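Long-range contacts in putative ABC transporter subunit, substrate-binding component (Rhodopseudomonas palustris, PDB 4EVS), which binds 4-hydroxybenzoate and probably delivers such lignin-derived benzoate compounds to an ABC transporter for uptake: residues M99-A104 with R118-M123; S245-L250 with V345-G350; T337-L342 with I357-D362. One frame throughout, in Å; residues are numbered along the deposited sequence.

In the fold
From the N terminus, interaction 1 comes first: it joins the end of strand 99-101 to the edge strand 116-118 of the six-stranded sheet, closing a short loop beside the bound 4-hydroxybenzoate. From 118-123 the chain runs through helix 123-136 into the second sheet, which holds the other two contacts. Interaction 2 closes a long loop, setting the turn before strand 250-253 against strand 335-348. Interaction 3 is the hairpin of 335-348 with 351-363. Interactions 2 and 3 share the first hairpin strand and cross along the chain, with centres about 20 Å apart. Interactions 1 and 3 follow in series but touch, Gln338 meeting Ser120 and Phe121, which links the loop after strand 116-118 to the hairpin.

Interaction 1: residues M99-A104 with R118-M123; sequences MVVLNA and RTSFTM. With PHB (p-hydroxybenzoic acid), chain I.
Three hydrogen bonds tie Arg118, Thr119 and Ser120 to Val101, Asn103 and Ala104, each ending on a main-chain carbonyl. The first continues the parallel bridge between Val101 and Arg118: Thr119 N lies 3.0 Å from Val101 O. Past this bridge, side chains supply the other two bonds. Ser120 OG donates to Asn103 O at 2.8 Å from above the carbonyl plane, a short hydroxyl being enough because Ser120 points at the facing loop. Arg118 needs its length: bent at chi3 (51°), it brings NH1 to 2.8 Å from Ala104 O, with that oxygen at the guanidinium edge. NH1 also reaches Thr106 O, and NE bonds His335, so the rotation of the group is fixed.

An aliphatic contact runs alongside: Val101 CG1 lies beside Arg118 CD at 3.9 Å. From within 118-123, Thr122 CG2 sits over one guanidinium face, toward its rim.

Toward the ligand, Asn103 lies beside the Phe121 ring with their planes 77° apart, OD1 being 3.4 Å from Phe121 CE1. Asn103 ND2, bonded to Tyr80 O, approaches C2 of 4-hydroxybenzoate at 3.5 Å, while Phe121 CZ stands 3.9 Å from its C5. The implication is a division of labour: buried carbonyls bonded by Arg118 and Ser120 fix the loop, and Asn103 and Phe121 then present an amide and a ring to the aromatic solute.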
HETATM    1  N   MSE A  99     -13.793   3.843  -8.790  1.00 18.20           N
HETATM    2  CA  MSE A  99     -13.116   3.192  -7.674  1.00 17.98           C
HETATM    3  C   MSE A  99     -11.811   3.913  -7.357  1.00 15.92           C
HETATM    4  O   MSE A  99     -10.945   4.061  -8.234  1.00 17.33           O
HETATM    5  CB  MSE A  99     -12.841   1.723  -7.979  1.00 17.84           C
HETATM    6  CG  MSE A  99     -12.084   1.000  -6.864  1.00 19.41           C
HETATM    7 SE   MSE A  99     -11.951  -0.929  -7.052  0.65 22.52          SE
HETATM    8  CE  MSE A  99     -10.879  -1.030  -8.623  1.00 18.83           C
ATOM      9  N   VAL A 100     -11.657   4.354  -6.120  1.00 16.32           N
ATOM     10  CA  VAL A 100     -10.411   4.918  -5.654  1.00 16.44           C
ATOM     11  C   VAL A 100      -9.722   3.828  -4.841  1.00 15.41           C
ATOM     12  O   VAL A 100     -10.175   3.477  -3.741  1.00 15.23           O
ATOM     13  CB  VAL A 100     -10.622   6.178  -4.795  1.00 16.32           C
ATOM     14  CG1 VAL A 100      -9.324   6.812  -4.413  1.00 17.36           C
ATOM     15  CG2 VAL A 100     -11.467   7.175  -5.538  1.00 17.77           C
ATOM     16  N   VAL A 101      -8.646   3.262  -5.378  1.00 15.73           N
ATOM     17  CA  VAL A 101      -7.924   2.158  -4.756  1.00 15.07           C
ATOM     18  C   VAL A 101      -6.975   2.690  -3.685  1.00 14.76           C
ATOM     19  O   VAL A 101      -6.125   3.546  -3.962  1.00 15.87           O
ATOM     20  CB  VAL A 101      -7.178   1.320  -5.808  1.00 14.58           C
ATOM     21  CG1 VAL A 101      -6.276   0.317  -5.128  1.00 16.17           C
ATOM     22  CG2 VAL A 101      -8.154   0.632  -6.781  1.00 15.44           C
ATOM     23  N   LEU A 102      -7.162   2.214  -2.461  1.00 15.52           N
ATOM     24  CA  LEU A 102      -6.411   2.693  -1.294  1.00 14.91           C
ATOM     25  C   LEU A 102      -5.346   1.740  -0.789  1.00 15.53           C
ATOM     26  O   LEU A 102      -4.691   2.011   0.215  1.00 15.23           O
ATOM     27  CB  LEU A 102      -7.381   3.034  -0.159  1.00 13.23           C
ATOM     28  CG  LEU A 102      -8.617   3.928  -0.474  1.00 14.13           C
ATOM     29  CD1 LEU A 102      -9.529   4.138   0.757  1.00 16.82           C
ATOM     30  CD2 LEU A 102      -8.226   5.237  -1.151  1.00 16.09           C
ATOM     31  N   ASN A 103      -5.188   0.609  -1.456  1.00 14.58           N
ATOM     32  CA  ASN A 103      -4.040  -0.252  -1.173  1.00 14.27           C
ATOM     33  C   ASN A 103      -3.601  -1.103  -2.361  1.00 13.22           C
ATOM     34  O   ASN A 103      -2.484  -0.950  -2.846  1.00 14.21           O
ATOM     35  CB  ASN A 103      -4.234  -1.116   0.044  1.00 14.09           C
ATOM     36  CG  ASN A 103      -2.913  -1.758   0.461  1.00 14.55           C
ATOM     37  OD1 ASN A 103      -2.049  -1.078   1.024  1.00 14.52           O
ATOM     38  ND2 ASN A 103      -2.742  -3.042   0.157  1.00 15.30           N
ATOM     39  N   ALA A 104      -4.467  -2.017  -2.813  1.00 13.78           N
ATOM     40  CA  ALA A 104      -4.152  -3.039  -3.812  1.00 13.84           C
ATOM     41  C   ALA A 104      -3.139  -2.490  -4.836  1.00 12.75           C
ATOM     42  O   ALA A 104      -3.425  -1.530  -5.528  1.00 15.63           O
ATOM     43  CB  ALA A 104      -5.400  -3.500  -4.518  1.00 15.36           C
ATOM     44  N   ARG A 118      -5.674   5.389  -8.221  1.00 15.29           N
ATOM     45  CA  ARG A 118      -5.031   4.742  -7.093  1.00 14.60           C
ATOM     46  C   ARG A 118      -4.157   5.725  -6.305  1.00 14.16           C
ATOM     47  O   ARG A 118      -3.287   6.388  -6.886  1.00 15.19           O
ATOM     48  CB  ARG A 118      -4.206   3.568  -7.579  1.00 14.44           C
ATOM     49  CG  ARG A 118      -3.368   2.915  -6.496  1.00 15.27           C
ATOM     50  CD  ARG A 118      -2.993   1.470  -6.827  1.00 15.33           C
ATOM     51  NE  ARG A 118      -2.409   1.337  -8.161  1.00 15.42           N
ATOM     52  CZ  ARG A 118      -2.250   0.169  -8.771  1.00 15.20           C
ATOM     53  NH1 ARG A 118      -2.616  -0.976  -8.192  1.00 15.23           N
ATOM     54  NH2 ARG A 118      -1.775   0.136  -9.985  1.00 15.61           N
ATOM     55  N   THR A 119      -4.443   5.846  -5.001  1.00 14.38           N
ATOM     56  CA  THR A 119      -3.706   6.729  -4.090  1.00 13.25           C
ATOM     57  C   THR A 119      -2.740   5.978  -3.138  1.00 13.08           C
ATOM     58  O   THR A 119      -2.203   6.568  -2.201  1.00 15.46           O
ATOM     59  CB  THR A 119      -4.648   7.611  -3.298  1.00 13.79           C
ATOM     60  OG1 THR A 119      -5.530   6.775  -2.550  1.00 16.10           O
ATOM     61  CG2 THR A 119      -5.439   8.545  -4.254  1.00 15.42           C
ATOM     62  N   SER A 120      -2.522   4.688  -3.376  1.00 13.70           N
ATOM     63  CA  SER A 120      -1.637   3.892  -2.516  1.00 14.10           C
ATOM     64  C   SER A 120      -0.211   3.861  -3.112  1.00 14.32           C
ATOM     65  O   SER A 120       0.540   4.824  -2.923  1.00 14.84           O
ATOM     66  CB  SER A 120      -2.254   2.500  -2.285  1.00 13.94           C
ATOM     67  OG  SER A 120      -2.444   1.789  -3.501  1.00 14.35           O
ATOM     68  N   PHE A 121       0.095   2.836  -3.909  1.00 13.82           N
ATOM     69  CA  PHE A 121       1.443   2.554  -4.399  1.00 13.27           C
ATOM     70  C   PHE A 121       1.351   1.360  -5.321  1.00 14.31           C
ATOM     71  O   PHE A 121       0.301   0.695  -5.368  1.00 14.17           O
ATOM     72  CB  PHE A 121       2.400   2.229  -3.255  1.00 14.65           C
ATOM     73  CG  PHE A 121       1.950   1.079  -2.389  1.00 14.12           C
ATOM     74  CD1 PHE A 121       1.050   1.306  -1.366  1.00 15.89           C
ATOM     75  CD2 PHE A 121       2.492  -0.202  -2.545  1.00 16.02           C
ATOM     76  CE1 PHE A 121       0.592   0.281  -0.568  1.00 15.97           C
ATOM     77  CE2 PHE A 121       2.060  -1.251  -1.747  1.00 15.18           C
ATOM     78  CZ  PHE A 121       1.128  -0.996  -0.735  1.00 14.19           C
ATOM     79  N   THR A 122       2.393   1.125  -6.111  1.00 14.26           N
ATOM     80  CA  THR A 122       2.538  -0.192  -6.763  1.00 13.68           C
ATOM     81  C   THR A 122       3.793  -0.899  -6.293  1.00 14.23           C
ATOM     82  O   THR A 122       4.737  -0.301  -5.767  1.00 15.46           O
ATOM     83  CB  THR A 122       2.534  -0.153  -8.315  1.00 14.05           C
ATOM     84  OG1 THR A 122       3.806   0.305  -8.818  1.00 15.00           O
ATOM     85  CG2 THR A 122       1.400   0.735  -8.850  1.00 14.79           C
HETATM   86  N   MSE A 123       3.799  -2.190  -6.522  1.00 15.08           N
HETATM   87  CA  MSE A 123       4.929  -2.989  -6.164  1.00 13.79           C
HETATM   88  C   MSE A 123       6.182  -2.598  -6.959  1.00 14.75           C
HETATM   89  O   MSE A 123       7.269  -2.471  -6.409  1.00 15.44           O
HETATM   90  CB  MSE A 123       4.610  -4.471  -6.344  1.00 15.90           C
HETATM   91  CG  MSE A 123       3.479  -4.943  -5.458  1.00 16.94           C
HETATM   92 SE   MSE A 123       3.624  -4.521  -3.551  0.69 18.58          SE
HETATM   93  CE  MSE A 123       5.350  -5.262  -3.226  1.00 16.43           C
TER
HETATM   94  C1' PHB I 408      -2.159  -6.451  -2.539  1.00 14.53           C
HETATM   95  O1' PHB I 408      -2.828  -7.521  -2.459  1.00 15.57           O
HETATM   96  O2' PHB I 408      -2.050  -5.780  -3.615  1.00 15.28           O
HETATM   97  C1  PHB I 408      -1.395  -6.021  -1.331  1.00 13.68           C
HETATM   98  C2  PHB I 408      -1.809  -6.374  -0.072  1.00 14.00           C
HETATM   99  C3  PHB I 408      -1.062  -5.997   1.031  1.00 16.33           C
HETATM  100  C4  PHB I 408       0.067  -5.187   0.901  1.00 14.87           C
HETATM  101  C5  PHB I 408       0.448  -4.774  -0.374  1.00 14.34           C
HETATM  102  C6  PHB I 408      -0.283  -5.208  -1.471  1.00 14.65           C
HETATM  103  O4  PHB I 408       0.766  -4.824   2.012  1.00 16.82           O

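Interaction 2: residues S245-L250 with V345-G350; sequences SGIGIL and VEKQDG
The flat groups that meet here are the peptides of Val345, Gly248 and Ile249. Val345 N comes to Ile249 O in the carbonyl plane, 3.0 Å away. In the other direction Gly248 N approaches Val345 O at 2.9 Å, tilted 21° from that carbonyl's plane, and the CA of Ile247 adds a weaker C-H contact to the same oxygen. Val345 thus uses both its N-H and its C=O on one turn.

That turn, Gly246 to Ile249, is a type II beta turn, closed by Ile249 N bonding Gly246 O. Gly248 is there of necessity: with phi at 100° a CB would be jammed against the carbonyl oxygen of Ile247. Gly246 O lies 3.4 Å from Val345 CB, and a CB on this glycine would come near Val345 CG1.

Branched side chains and lysine methylenes complete the contact. Val345 sends CG2 to 4.0 Å from Ile249 CB, CG1 being anti to the backbone N (chi1 175°) and passing by Gly246. Ile249 is buried further against Val212, Leu227 and Val234. Nearer the surface, Ile247 CD1 crosses the Lys347 chain at its CG, 3.9 Å away, so the lysine's methylenes pack on Ile247 while NZ leads off toward Asp244, a long and weak ion pair.

Chemically, paired peptide bonds do the holding and aliphatic groups pack alongside, buried at Val345 and Ile249 but not at Lys347, so that the loop entering strand 250-253 is fastened to strand 335-348 through main-chain groups.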
ATOM      1  N   SER A 245      15.057  -6.791  17.877  1.00 22.45           N
ATOM      2  CA  SER A 245      15.786  -7.551  16.860  1.00 23.21           C
ATOM      3  C   SER A 245      15.515  -7.124  15.416  1.00 23.77           C
ATOM      4  O   SER A 245      16.263  -7.477  14.495  1.00 25.53           O
ATOM      5  CB  SER A 245      15.560  -9.038  17.008  1.00 24.92           C
ATOM      6  OG  SER A 245      16.226  -9.462  18.160  1.00 27.42           O
ATOM      7  N   GLY A 246      14.467  -6.363  15.190  1.00 22.86           N
ATOM      8  CA  GLY A 246      14.209  -5.840  13.860  1.00 22.47           C
ATOM      9  C   GLY A 246      15.115  -4.701  13.446  1.00 20.84           C
ATOM     10  O   GLY A 246      15.140  -4.325  12.263  1.00 21.18           O
ATOM     11  N   ILE A 247      15.854  -4.127  14.400  1.00 20.62           N
ATOM     12  CA  ILE A 247      16.661  -2.969  14.147  1.00 20.19           C
ATOM     13  C   ILE A 247      17.613  -3.307  13.023  1.00 19.69           C
ATOM     14  O   ILE A 247      18.288  -4.343  13.028  1.00 21.45           O
ATOM     15  CB  ILE A 247      17.415  -2.462  15.422  1.00 19.75           C
ATOM     16  CG1 ILE A 247      16.397  -1.869  16.404  1.00 21.18           C
ATOM     17  CG2 ILE A 247      18.507  -1.447  15.017  1.00 20.97           C
ATOM     18  CD1 ILE A 247      16.970  -1.553  17.844  1.00 21.64           C
ATOM     19  N   GLY A 248      17.659  -2.434  12.045  1.00 19.95           N
ATOM     20  CA  GLY A 248      18.539  -2.626  10.890  1.00 19.46           C
ATOM     21  C   GLY A 248      17.897  -3.176   9.621  1.00 19.45           C
ATOM     22  O   GLY A 248      18.482  -3.110   8.539  1.00 22.21           O
ATOM     23  N   ILE A 249      16.674  -3.676   9.727  1.00 19.26           N
ATOM     24  CA  ILE A 249      15.964  -4.133   8.552  1.00 18.24           C
ATOM     25  C   ILE A 249      15.708  -2.932   7.636  1.00 18.73           C
ATOM     26  O   ILE A 249      15.276  -1.893   8.094  1.00 19.38           O
ATOM     27  CB  ILE A 249      14.607  -4.810   8.900  1.00 17.80           C
ATOM     28  CG1 ILE A 249      14.858  -6.155   9.588  1.00 19.69           C
ATOM     29  CG2 ILE A 249      13.789  -4.997   7.632  1.00 18.02           C
ATOM     30  CD1 ILE A 249      13.621  -6.782  10.237  1.00 20.82           C
ATOM     31  N   LEU A 250      16.006  -3.107   6.355  1.00 18.76           N
ATOM     32  CA  LEU A 250      15.890  -2.071   5.330  1.00 18.20           C
ATOM     33  C   LEU A 250      14.613  -2.283   4.541  1.00 17.65           C
ATOM     34  O   LEU A 250      14.229  -3.408   4.251  1.00 18.18           O
ATOM     35  CB  LEU A 250      17.080  -2.066   4.365  1.00 18.56           C
ATOM     36  CG  LEU A 250      18.434  -1.700   4.970  1.00 21.23           C
ATOM     37  CD1 LEU A 250      19.536  -1.986   3.968  1.00 25.48           C
ATOM     38  CD2 LEU A 250      18.453  -0.230   5.368  1.00 24.06           C
ATOM     39  N   VAL A 345      14.802   0.218  10.103  1.00 17.77           N
ATOM     40  CA  VAL A 345      14.146   0.119  11.427  1.00 17.30           C
ATOM     41  C   VAL A 345      15.191   0.580  12.479  1.00 18.11           C
ATOM     42  O   VAL A 345      16.320   0.060  12.482  1.00 18.73           O
ATOM     43  CB  VAL A 345      13.677  -1.313  11.737  1.00 17.59           C
ATOM     44  CG1 VAL A 345      13.121  -1.397  13.169  1.00 17.76           C
ATOM     45  CG2 VAL A 345      12.629  -1.800  10.702  1.00 18.32           C
ATOM     46  N   GLU A 346      14.827   1.561  13.313  1.00 19.72           N
ATOM     47  CA  GLU A 346      15.725   2.139  14.317  1.00 21.46           C
ATOM     48  C   GLU A 346      14.933   2.583  15.493  1.00 22.70           C
ATOM     49  O   GLU A 346      13.731   2.782  15.396  1.00 22.49           O
ATOM     50  CB  GLU A 346      16.487   3.364  13.739  1.00 22.02           C
ATOM     51  CG  GLU A 346      17.269   3.100  12.497  1.00 27.24           C
ATOM     52  CD  GLU A 346      18.222   4.226  12.105  1.00 32.28           C
ATOM     53  OE1 GLU A 346      18.499   5.121  12.934  1.00 35.75           O
ATOM     54  OE2 GLU A 346      18.719   4.186  10.945  1.00 36.85           O
ATOM     55  N   LYS A 347      15.586   2.684  16.630  1.00 25.33           N
ATOM     56  CA  LYS A 347      14.991   3.361  17.776  1.00 29.21           C
ATOM     57  C   LYS A 347      15.131   4.850  17.645  1.00 32.21           C
ATOM     58  O   LYS A 347      16.181   5.359  17.236  1.00 34.69           O
ATOM     59  CB  LYS A 347      15.720   2.964  19.019  1.00 30.64           C
ATOM     60  CG  LYS A 347      15.340   1.623  19.426  1.00 32.48           C
ATOM     61  CD  LYS A 347      14.369   1.663  20.557  1.00 36.60           C
ATOM     62  CE  LYS A 347      14.780   0.597  21.575  1.00 38.72           C
ATOM     63  NZ  LYS A 347      14.091   0.759  22.877  1.00 42.48           N
ATOM     64  N   GLN A 348      14.081   5.557  17.999  1.00 34.64           N
ATOM     65  CA  GLN A 348      14.142   7.008  18.087  1.00 37.35           C
ATOM     66  C   GLN A 348      13.307   7.421  19.284  1.00 38.14           C
ATOM     67  O   GLN A 348      12.117   7.109  19.344  1.00 37.79           O
ATOM     68  CB  GLN A 348      13.577   7.636  16.813  1.00 38.27           C
ATOM     69  CG  GLN A 348      13.750   9.160  16.748  1.00 41.98           C
ATOM     70  CD  GLN A 348      13.113   9.782  15.509  1.00 44.91           C
ATOM     71  OE1 GLN A 348      13.781   9.973  14.471  1.00 47.87           O
ATOM     72  NE2 GLN A 348      11.819  10.095  15.605  1.00 46.39           N
ATOM     73  N   ASP A 349      13.923   8.143  20.228  1.00 39.93           N
ATOM     74  CA  ASP A 349      13.206   8.587  21.423  1.00 40.84           C
ATOM     75  C   ASP A 349      12.612   7.367  22.134  1.00 39.28           C
ATOM     76  O   ASP A 349      11.474   7.396  22.599  1.00 40.41           O
ATOM     77  CB  ASP A 349      12.071   9.582  21.061  1.00 42.55           C
ATOM     78  CG  ASP A 349      12.547  10.768  20.185  1.00 46.08           C
ATOM     79  OD1 ASP A 349      11.761  11.256  19.313  1.00 49.53           O
ATOM     80  OD2 ASP A 349      13.698  11.230  20.392  1.00 52.33           O
ATOM     81  N   GLY A 350      13.360   6.272  22.171  1.00 36.84           N
ATOM     82  CA  GLY A 350      12.883   5.061  22.832  1.00 34.60           C
ATOM     83  C   GLY A 350      11.785   4.274  22.114  1.00 32.29           C
ATOM     84  O   GLY A 350      11.291   3.300  22.662  1.00 32.47           O
TER

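Interaction 3: residues T337-L342 with I357-D362; sequences TQSVYL and IETFKD
Val340 and Phe360 form the central hydrogen-bonded pair of an antiparallel beta hairpin, interrupted by a classic bulge where Ile357 and Glu358 both face Leu342. Within the pair each residue gives its N-H to the other's carbonyl, Phe360 N lying 2.8 Å from Val340 O. Leu342 N is satisfied by Glu358 O. In the bulge, Leu342 O takes two donors: Ile357 N at 2.8 Å and, weakly, Glu358 N at 3.4 Å.

Val340, Leu342 and Phe360 pack from one face of the sheet on helix 123-136, Leu342 and Phe360 both meeting Val133; apolar types suit these three places. Glu358, on the same face, lies at its exposed margin with OE1 near Leu342 CD2. The Phe360 ring turns an edge to Val340 O. Leu342, with CG anti to the backbone N (chi1 179°), places CD2 3.9 Å from Ile357 CD1, crossing it obliquely.

On the other face, Tyr341 lies beside Thr359, CD1 3.4 Å from Thr359 OG1. Its hydroxyl bonds Arg324 O, and its ring meets that of His259. With an alanine here, the carbonyl of Arg324 is likely to be left without this donor, and Thr359 and His259 would each probably lose the ring they meet. Gln338 OE1 accepts from Arg324, and its NE2 bonds Ser120 O and Gln125 OE1.

Where the strands near the corner at Asp362, one water links them. It accepts from Asp362 N and from Lys361 NZ, both at 2.9 Å, and lies 2.7 Å from Ser339 OG.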
ATOM      1  N   THR A 337       2.050   9.176  -8.550  1.00 15.71           N
ATOM      2  CA  THR A 337       3.495   9.374  -8.608  1.00 14.86           C
ATOM      3  C   THR A 337       3.931  10.006  -7.289  1.00 15.57           C
ATOM      4  O   THR A 337       3.252  10.866  -6.756  1.00 16.09           O
ATOM      5  CB  THR A 337       3.856  10.308  -9.763  1.00 15.69           C
ATOM      6  OG1 THR A 337       3.617   9.634 -11.007  1.00 17.91           O
ATOM      7  CG2 THR A 337       5.331  10.778  -9.636  1.00 15.14           C
ATOM      8  N   GLN A 338       5.021   9.525  -6.707  1.00 15.00           N
ATOM      9  CA  GLN A 338       5.395   9.887  -5.363  1.00 15.64           C
ATOM     10  C   GLN A 338       6.848   9.549  -5.117  1.00 15.32           C
ATOM     11  O   GLN A 338       7.448   8.744  -5.853  1.00 16.15           O
ATOM     12  CB  GLN A 338       4.500   9.155  -4.366  1.00 14.67           C
ATOM     13  CG  GLN A 338       4.607   7.618  -4.430  1.00 14.85           C
ATOM     14  CD  GLN A 338       3.455   6.968  -3.660  1.00 15.42           C
ATOM     15  OE1 GLN A 338       2.889   7.593  -2.734  1.00 17.36           O
ATOM     16  NE2 GLN A 338       3.112   5.696  -4.010  1.00 14.61           N
ATOM     17  N   SER A 339       7.420  10.135  -4.076  1.00 15.75           N
ATOM     18  CA  SER A 339       8.720   9.673  -3.623  1.00 15.57           C
ATOM     19  C   SER A 339       8.613   8.260  -3.047  1.00 16.15           C
ATOM     20  O   SER A 339       7.610   7.867  -2.467  1.00 17.05           O
ATOM     21  CB  SER A 339       9.294  10.573  -2.544  1.00 16.80           C
ATOM     22  OG  SER A 339       9.501  11.889  -3.033  1.00 17.68           O
ATOM     23  N   VAL A 340       9.697   7.518  -3.192  1.00 15.84           N
ATOM     24  CA  VAL A 340       9.909   6.246  -2.508  1.00 15.92           C
ATOM     25  C   VAL A 340      11.144   6.465  -1.647  1.00 16.23           C
ATOM     26  O   VAL A 340      12.175   6.941  -2.131  1.00 17.06           O
ATOM     27  CB  VAL A 340      10.119   5.068  -3.505  1.00 16.28           C
ATOM     28  CG1 VAL A 340      10.611   3.779  -2.752  1.00 15.83           C
ATOM     29  CG2 VAL A 340       8.812   4.842  -4.371  1.00 17.37           C
ATOM     30  N   TYR A 341      11.005   6.170  -0.378  1.00 15.30           N
ATOM     31  CA  TYR A 341      12.053   6.393   0.596  1.00 15.16           C
ATOM     32  C   TYR A 341      12.711   5.090   0.954  1.00 16.46           C
ATOM     33  O   TYR A 341      12.058   4.061   1.059  1.00 16.58           O
ATOM     34  CB  TYR A 341      11.482   7.009   1.881  1.00 15.04           C
ATOM     35  CG  TYR A 341      10.699   8.313   1.655  1.00 15.71           C
ATOM     36  CD1 TYR A 341      11.329   9.560   1.709  1.00 15.71           C
ATOM     37  CD2 TYR A 341       9.336   8.293   1.384  1.00 15.99           C
ATOM     38  CE1 TYR A 341      10.595  10.743   1.518  1.00 16.38           C
ATOM     39  CE2 TYR A 341       8.609   9.477   1.203  1.00 14.91           C
ATOM     40  CZ  TYR A 341       9.238  10.693   1.249  1.00 14.52           C
ATOM     41  OH  TYR A 341       8.552  11.886   1.072  1.00 17.20           O
ATOM     42  N   LEU A 342      14.012   5.131   1.169  1.00 16.61           N
ATOM     43  CA  LEU A 342      14.669   4.048   1.875  1.00 16.68           C
ATOM     44  C   LEU A 342      14.566   4.341   3.366  1.00 15.71           C
ATOM     45  O   LEU A 342      14.814   5.476   3.814  1.00 16.98           O
ATOM     46  CB  LEU A 342      16.144   4.004   1.559  1.00 17.55           C
ATOM     47  CG  LEU A 342      17.008   2.932   2.245  1.00 18.35           C
ATOM     48  CD1 LEU A 342      16.572   1.511   1.892  1.00 18.48           C
ATOM     49  CD2 LEU A 342      18.488   3.135   1.924  1.00 17.92           C
ATOM     50  N   ILE A 357      15.962   7.459   5.408  1.00 17.85           N
ATOM     51  CA  ILE A 357      17.351   7.807   5.277  1.00 18.48           C
ATOM     52  C   ILE A 357      17.794   8.155   3.836  1.00 18.35           C
ATOM     53  O   ILE A 357      18.937   8.587   3.635  1.00 21.89           O
ATOM     54  CB  ILE A 357      18.262   6.689   5.878  1.00 18.83           C
ATOM     55  CG1 ILE A 357      18.078   5.336   5.146  1.00 20.27           C
ATOM     56  CG2 ILE A 357      18.079   6.567   7.383  1.00 21.31           C
ATOM     57  CD1 ILE A 357      19.116   4.271   5.585  1.00 21.82           C
ATOM     58  N   GLU A 358      16.910   7.977   2.853  1.00 18.74           N
ATOM     59  CA  GLU A 358      17.172   8.403   1.485  1.00 18.42           C
ATOM     60  C   GLU A 358      15.822   8.561   0.775  1.00 17.83           C
ATOM     61  O   GLU A 358      14.859   7.876   1.115  1.00 18.96           O
ATOM     62  CB  GLU A 358      18.061   7.376   0.785  1.00 19.46           C
ATOM     63  CG  GLU A 358      18.577   7.781  -0.567  1.00 21.23           C
ATOM     64  CD  GLU A 358      19.497   6.748  -1.194  1.00 24.02           C
ATOM     65  OE1 GLU A 358      19.676   5.660  -0.602  1.00 27.12           O
ATOM     66  OE2 GLU A 358      20.009   7.033  -2.300  1.00 29.19           O
ATOM     67  N   THR A 359      15.777   9.473  -0.187  1.00 17.16           N
ATOM     68  CA  THR A 359      14.580   9.778  -0.965  1.00 17.46           C
ATOM     69  C   THR A 359      14.888   9.503  -2.432  1.00 17.71           C
ATOM     70  O   THR A 359      15.905   9.936  -2.955  1.00 18.00           O
ATOM     71  CB  THR A 359      14.180  11.239  -0.791  1.00 18.05           C
ATOM     72  OG1 THR A 359      13.922  11.501   0.605  1.00 19.91           O
ATOM     73  CG2 THR A 359      12.906  11.579  -1.582  1.00 19.48           C
ATOM     74  N   PHE A 360      13.952   8.847  -3.110  1.00 17.85           N
ATOM     75  CA  PHE A 360      13.981   8.673  -4.580  1.00 16.90           C
ATOM     76  C   PHE A 360      12.717   9.388  -5.132  1.00 17.49           C
ATOM     77  O   PHE A 360      11.586   8.904  -4.950  1.00 16.97           O
ATOM     78  CB  PHE A 360      13.979   7.201  -4.949  1.00 16.87           C
ATOM     79  CG  PHE A 360      15.150   6.450  -4.441  1.00 19.67           C
ATOM     80  CD1 PHE A 360      16.305   6.387  -5.187  1.00 23.54           C
ATOM     81  CD2 PHE A 360      15.120   5.818  -3.209  1.00 19.58           C
ATOM     82  CE1 PHE A 360      17.388   5.680  -4.716  1.00 24.43           C
ATOM     83  CE2 PHE A 360      16.238   5.140  -2.743  1.00 21.01           C
ATOM     84  CZ  PHE A 360      17.344   5.063  -3.508  1.00 24.47           C
ATOM     85  N   LYS A 361      12.904  10.573  -5.715  1.00 16.61           N
ATOM     86  CA  LYS A 361      11.781  11.437  -6.069  1.00 18.26           C
ATOM     87  C   LYS A 361      11.032  10.935  -7.288  1.00 18.48           C
ATOM     88  O   LYS A 361      11.620  10.318  -8.174  1.00 19.05           O
ATOM     89  CB  LYS A 361      12.277  12.847  -6.357  1.00 19.85           C
ATOM     90  CG  LYS A 361      12.964  13.512  -5.187  1.00 22.91           C
ATOM     91  CD  LYS A 361      11.974  14.265  -4.355  1.00 27.04           C
ATOM     92  CE  LYS A 361      11.514  15.532  -5.047  1.00 30.27           C
ATOM     93  NZ  LYS A 361      10.037  15.655  -4.990  1.00 31.27           N
ATOM     94  N   ASP A 362       9.744  11.269  -7.352  1.00 19.53           N
ATOM     95  CA  ASP A 362       8.967  11.236  -8.584  1.00 20.51           C
ATOM     96  C   ASP A 362       8.964   9.857  -9.245  1.00 19.49           C
ATOM     97  O   ASP A 362       9.170   9.726 -10.448  1.00 21.56           O
ATOM     98  CB  ASP A 362       9.501  12.307  -9.562  1.00 21.59           C
ATOM     99  CG  ASP A 362       9.367  13.719  -9.003  1.00 25.30           C
ATOM    100  OD1 ASP A 362       8.280  14.037  -8.445  1.00 29.67           O
ATOM    101  OD2 ASP A 362      10.337  14.497  -9.115  1.00 32.31           O
TER
HETATM  102  O   HOH W   1       8.716  13.102  -5.354  1.00 18.41           O